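Local atomic coordinates of RimK-related lysine biosynthesis protein (Thermococcus kodakarensis, PDB entry 5K2M), a protein that probably works as an ATP-dependent, ATP-grasp ligase of amino-acid biosynthesis, and binds ADP together with magnesium. Residues Lys216-Glu219 against Ala225-Ile228; Ile228-Phe231 against Gly236-Val239. All blocks are in the same frame, centred on the assembly; numbering follows the deposited sequence.

Contact 1: Lys216-Glu219 against Ala225-Ile228; sequences KAWE and ALAI
The indole of W218 meets L226 obliquely: its CD1 lies 4.0 Å from L226 CD1, and the two side chains cross at about a right angle. At the edge of the ring, in its plane, sits CG of the neighbouring helical residue E219. The polar corner is held too, NE1 being hydrogen-bonded to the carbonyl of G224, just before the strand. CG of W218 stands anti to the backbone N (chi1 180°), which sets the indole beside its own carbonyl carbon, where CD1 can meet L226 and NE1 can meet G224. Two residues along the strand, I228 reaches back with CD1, which comes within 4.3 Å of A217 CB. With only a methyl at A217, the isoleucine tip can come near the helix backbone, 4.3 Å separating CD1 from W218 N. No hydrogen bond crosses between the segments; the 184 Å² they bury comes mainly from apolar side chains. L226 and I228 point toward the helix while A227 does not, the alternation expected of a strand; L226 also touches helix 74-80. This is the packing of helix 208-219 against one face of the antiparallel sheet in the RimK-like ATP-grasp domain.

Contact 2: Ile228-Phe231 against Gly236-Val239; sequences IDIF and GLLV. With MG (magnesium ion), chain Q; ADP (adenosine-5'-diphosphate), chain O.
I228 and V239 cross obliquely, with CG2 of the isoleucine 4.0 Å from CG1 of the valine, and I230 is set in the same way against L237, its CG2 4.1 Å from L237 CB. I230 and V239 form a non-hydrogen-bonded pair whose side chains lie on the face turned to helix 208-219, where L237 and V239 touch L213. The next pair, F231 with L238, is hydrogen-bonded: F231 N gives a nearly straight bond to L238 O (2.8 Å, 169°), and L238 N returns one to F231 O in the carbonyl plane. These bonds tie together the beta hairpin of strands 225-233 and 236-243, which in this ATP-grasp domain carries part of the nucleotide and magnesium site. CG of F231 lies anti to the carbonyl carbon (chi1 -60°), carrying the ring away from L238 and obliquely against the adenine, F231 CE2 standing 3.5 Å from ADP C5, while CE1 reaches the ribose. An alanine in place of F231 is likely to leave adenine and ribose with less apolar support on this side. The carboxylate end of D229 leads away from the hairpin partner: its OD2 binds magnesium at 2.0 Å, alongside O1A and O1B of ADP and a water, with E241 also a ligand. R173 forms a salt bridge with D229 OD1, and R187 hydrogen-bonds OD2.

How the contacts relate
Both contacts are buried and draw on strand 225-233, with centres 11 Å apart; contact 1 lies closer to the middle of the chain. I228 belongs to both, sending CD1 to the helix in contact 1 and CG2 to the partner strand in contact 2. The two also meet, since A217 CB is 4.2 Å from V239 CG2, and the helix therefore spans both strands of the hairpin. Their chemistry follows from place. Between the segments of contact 1, helix meets sheet through apolar side chains without a hydrogen bond, whereas strand against strand adds paired backbone hydrogen bonds. Contact 2 alone holds residues of the nucleotide and metal site, on the sheet face turned from the helix.

Contact 1: Lys216-Glu219 against Ala225-Ile228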
# COMPACT_ATOMS: atom_id res chain seq x y z
N LYS A 216 -19.08 -41.61 -34.69
CA LYS A 216 -19.50 -40.26 -35.08
C LYS A 216 -19.84 -39.40 -33.88
O LYS A 216 -19.50 -38.22 -33.85
CB LYS A 216 -20.69 -40.31 -36.04
CG LYS A 216 -20.33 -40.53 -37.50
CD LYS A 216 -21.58 -40.85 -38.32
CE LYS A 216 -21.36 -40.72 -39.82
NZ LYS A 216 -21.47 -39.29 -40.26
N ALA A 217 -20.51 -39.98 -32.89
CA ALA A 217 -20.80 -39.27 -31.64
C ALA A 217 -19.50 -38.85 -30.96
O ALA A 217 -19.38 -37.73 -30.48
CB ALA A 217 -21.63 -40.14 -30.72
N TRP A 218 -18.53 -39.77 -30.91
CA TRP A 218 -17.22 -39.46 -30.34
C TRP A 218 -16.51 -38.33 -31.10
O TRP A 218 -15.85 -37.49 -30.48
CB TRP A 218 -16.34 -40.71 -30.32
CG TRP A 218 -14.96 -40.47 -29.75
CD1 TRP A 218 -14.56 -40.74 -28.49
CD2 TRP A 218 -13.83 -39.91 -30.43
NE1 TRP A 218 -13.24 -40.39 -28.33
CE2 TRP A 218 -12.78 -39.86 -29.50
CE3 TRP A 218 -13.61 -39.45 -31.73
CZ2 TRP A 218 -11.50 -39.37 -29.83
CZ3 TRP A 218 -12.34 -38.96 -32.06
CH2 TRP A 218 -11.31 -38.93 -31.11
N GLU A 219 -16.65 -38.33 -32.43
CA GLU A 219 -16.01 -37.32 -33.30
C GLU A 219 -16.61 -35.93 -33.12
O GLU A 219 -15.94 -34.93 -33.36
CB GLU A 219 -16.05 -37.77 -34.78
CG GLU A 219 -15.01 -38.86 -35.06
CD GLU A 219 -15.12 -39.55 -36.41
OE1 GLU A 219 -16.11 -39.37 -37.15
OE2 GLU A 219 -14.18 -40.31 -36.72
N ALA A 225 -11.98 -40.68 -23.85
CA ALA A 225 -12.59 -41.98 -23.70
C ALA A 225 -14.02 -41.76 -23.24
O ALA A 225 -14.23 -41.18 -22.18
CB ALA A 225 -11.83 -42.77 -22.67
N LEU A 226 -14.98 -42.19 -24.05
CA LEU A 226 -16.39 -41.91 -23.79
C LEU A 226 -17.24 -43.17 -23.77
O LEU A 226 -17.11 -44.04 -24.64
CB LEU A 226 -16.95 -40.94 -24.85
CG LEU A 226 -16.45 -39.49 -24.83
CD1 LEU A 226 -17.04 -38.73 -26.01
CD2 LEU A 226 -16.78 -38.78 -23.52
N ALA A 227 -18.11 -43.25 -22.77
CA ALA A 227 -19.21 -44.20 -22.78
C ALA A 227 -20.42 -43.47 -23.32
O ALA A 227 -20.84 -42.46 -22.77
CB ALA A 227 -19.50 -44.73 -21.39
N ILE A 228 -20.97 -44.00 -24.40
CA ILE A 228 -22.04 -43.36 -25.12
C ILE A 228 -23.33 -44.15 -24.90
O ILE A 228 -23.30 -45.38 -24.88
CB ILE A 228 -21.68 -43.29 -26.61
CG1 ILE A 228 -20.33 -42.59 -26.77
CG2 ILE A 228 -22.78 -42.57 -27.39
CD1 ILE A 228 -19.64 -42.83 -28.09

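Contact 2: Ile228-Phe231 against Gly236-Val239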
# COMPACT_ATOMS: atom_id res chain seq x y z
N ILE A 228 -20.97 -44.00 -24.40
CA ILE A 228 -22.04 -43.36 -25.12
C ILE A 228 -23.33 -44.15 -24.90
O ILE A 228 -23.30 -45.38 -24.88
CB ILE A 228 -21.68 -43.29 -26.61
CG1 ILE A 228 -20.33 -42.59 -26.77
CG2 ILE A 228 -22.78 -42.57 -27.39
CD1 ILE A 228 -19.64 -42.83 -28.09
N ASP A 229 -24.44 -43.43 -24.68
CA ASP A 229 -25.77 -44.03 -24.53
C ASP A 229 -26.62 -43.81 -25.78
O ASP A 229 -26.85 -42.67 -26.17
CB ASP A 229 -26.53 -43.39 -23.37
CG ASP A 229 -25.86 -43.62 -22.02
OD1 ASP A 229 -24.65 -43.91 -21.97
OD2 ASP A 229 -26.57 -43.48 -21.00
N ILE A 230 -27.13 -44.90 -26.36
CA ILE A 230 -27.90 -44.84 -27.60
C ILE A 230 -29.29 -45.46 -27.39
O ILE A 230 -29.43 -46.43 -26.65
CB ILE A 230 -27.12 -45.55 -28.74
CG1 ILE A 230 -25.86 -44.75 -29.10
CG2 ILE A 230 -27.98 -45.74 -29.97
CD1 ILE A 230 -24.84 -45.51 -29.92
N PHE A 231 -30.31 -44.88 -28.03
CA PHE A 231 -31.67 -45.42 -27.99
C PHE A 231 -32.11 -45.93 -29.35
O PHE A 231 -31.89 -45.28 -30.37
CB PHE A 231 -32.70 -44.35 -27.61
CG PHE A 231 -32.49 -43.70 -26.27
CD1 PHE A 231 -31.66 -44.25 -25.30
CD2 PHE A 231 -33.18 -42.52 -25.96
CE1 PHE A 231 -31.51 -43.64 -24.08
CE2 PHE A 231 -33.03 -41.91 -24.74
CZ PHE A 231 -32.19 -42.47 -23.79
N GLY A 236 -35.25 -44.96 -35.87
CA GLY A 236 -33.85 -45.38 -35.89
C GLY A 236 -33.11 -45.01 -34.61
O GLY A 236 -33.72 -44.61 -33.60
N LEU A 237 -31.80 -45.14 -34.66
CA LEU A 237 -30.95 -44.93 -33.50
C LEU A 237 -30.77 -43.44 -33.19
O LEU A 237 -30.65 -42.62 -34.09
CB LEU A 237 -29.59 -45.60 -33.72
CG LEU A 237 -29.64 -47.10 -33.98
CD1 LEU A 237 -28.25 -47.61 -34.33
CD2 LEU A 237 -30.20 -47.86 -32.79
N LEU A 238 -30.78 -43.12 -31.90
CA LEU A 238 -30.57 -41.75 -31.44
C LEU A 238 -29.52 -41.76 -30.34
O LEU A 238 -29.52 -42.66 -29.49
CB LEU A 238 -31.87 -41.16 -30.87
CG LEU A 238 -33.15 -41.33 -31.69
CD1 LEU A 238 -34.39 -41.19 -30.81
CD2 LEU A 238 -33.18 -40.34 -32.85
N VAL A 239 -28.64 -40.76 -30.36
CA VAL A 239 -27.65 -40.61 -29.31
C VAL A 239 -28.26 -39.78 -28.20
O VAL A 239 -28.77 -38.70 -28.44
CB VAL A 239 -26.37 -39.94 -29.82
CG1 VAL A 239 -25.36 -39.79 -28.68
CG2 VAL A 239 -25.77 -40.74 -30.97
MG MG Q . -26.91 -42.66 -19.19
PB ADP O . -27.92 -40.65 -16.79
O1B ADP O . -27.70 -42.08 -17.20
O2B ADP O . -28.54 -40.48 -15.42
O3B ADP O . -26.73 -39.73 -16.96
PA ADP O . -29.63 -40.74 -19.12
O1A ADP O . -28.62 -41.69 -19.73
O2A ADP O . -30.11 -39.64 -20.02
O3A ADP O . -29.09 -40.08 -17.76
O5' ADP O . -30.91 -41.56 -18.62
C5' ADP O . -30.78 -42.78 -17.92
C4' ADP O . -31.62 -43.85 -18.58
O4' ADP O . -33.00 -43.45 -18.57
C3' ADP O . -31.27 -44.14 -20.03
O3' ADP O . -30.26 -45.15 -20.14
C2' ADP O . -32.61 -44.60 -20.58
O2' ADP O . -32.86 -45.97 -20.29
C1' ADP O . -33.62 -43.79 -19.80
N9 ADP O . -33.96 -42.57 -20.54
C8 ADP O . -33.35 -41.37 -20.42
N7 ADP O . -33.90 -40.45 -21.24
C5 ADP O . -34.87 -41.09 -21.92
C6 ADP O . -35.85 -40.71 -22.93
N6 ADP O . -35.90 -39.45 -23.41
N1 ADP O . -36.70 -41.67 -23.36
C2 ADP O . -36.66 -42.93 -22.90
N3 ADP O . -35.80 -43.35 -21.97
C4 ADP O . -34.90 -42.48 -21.46
O HOH W 1 -27.98 -44.52 -18.97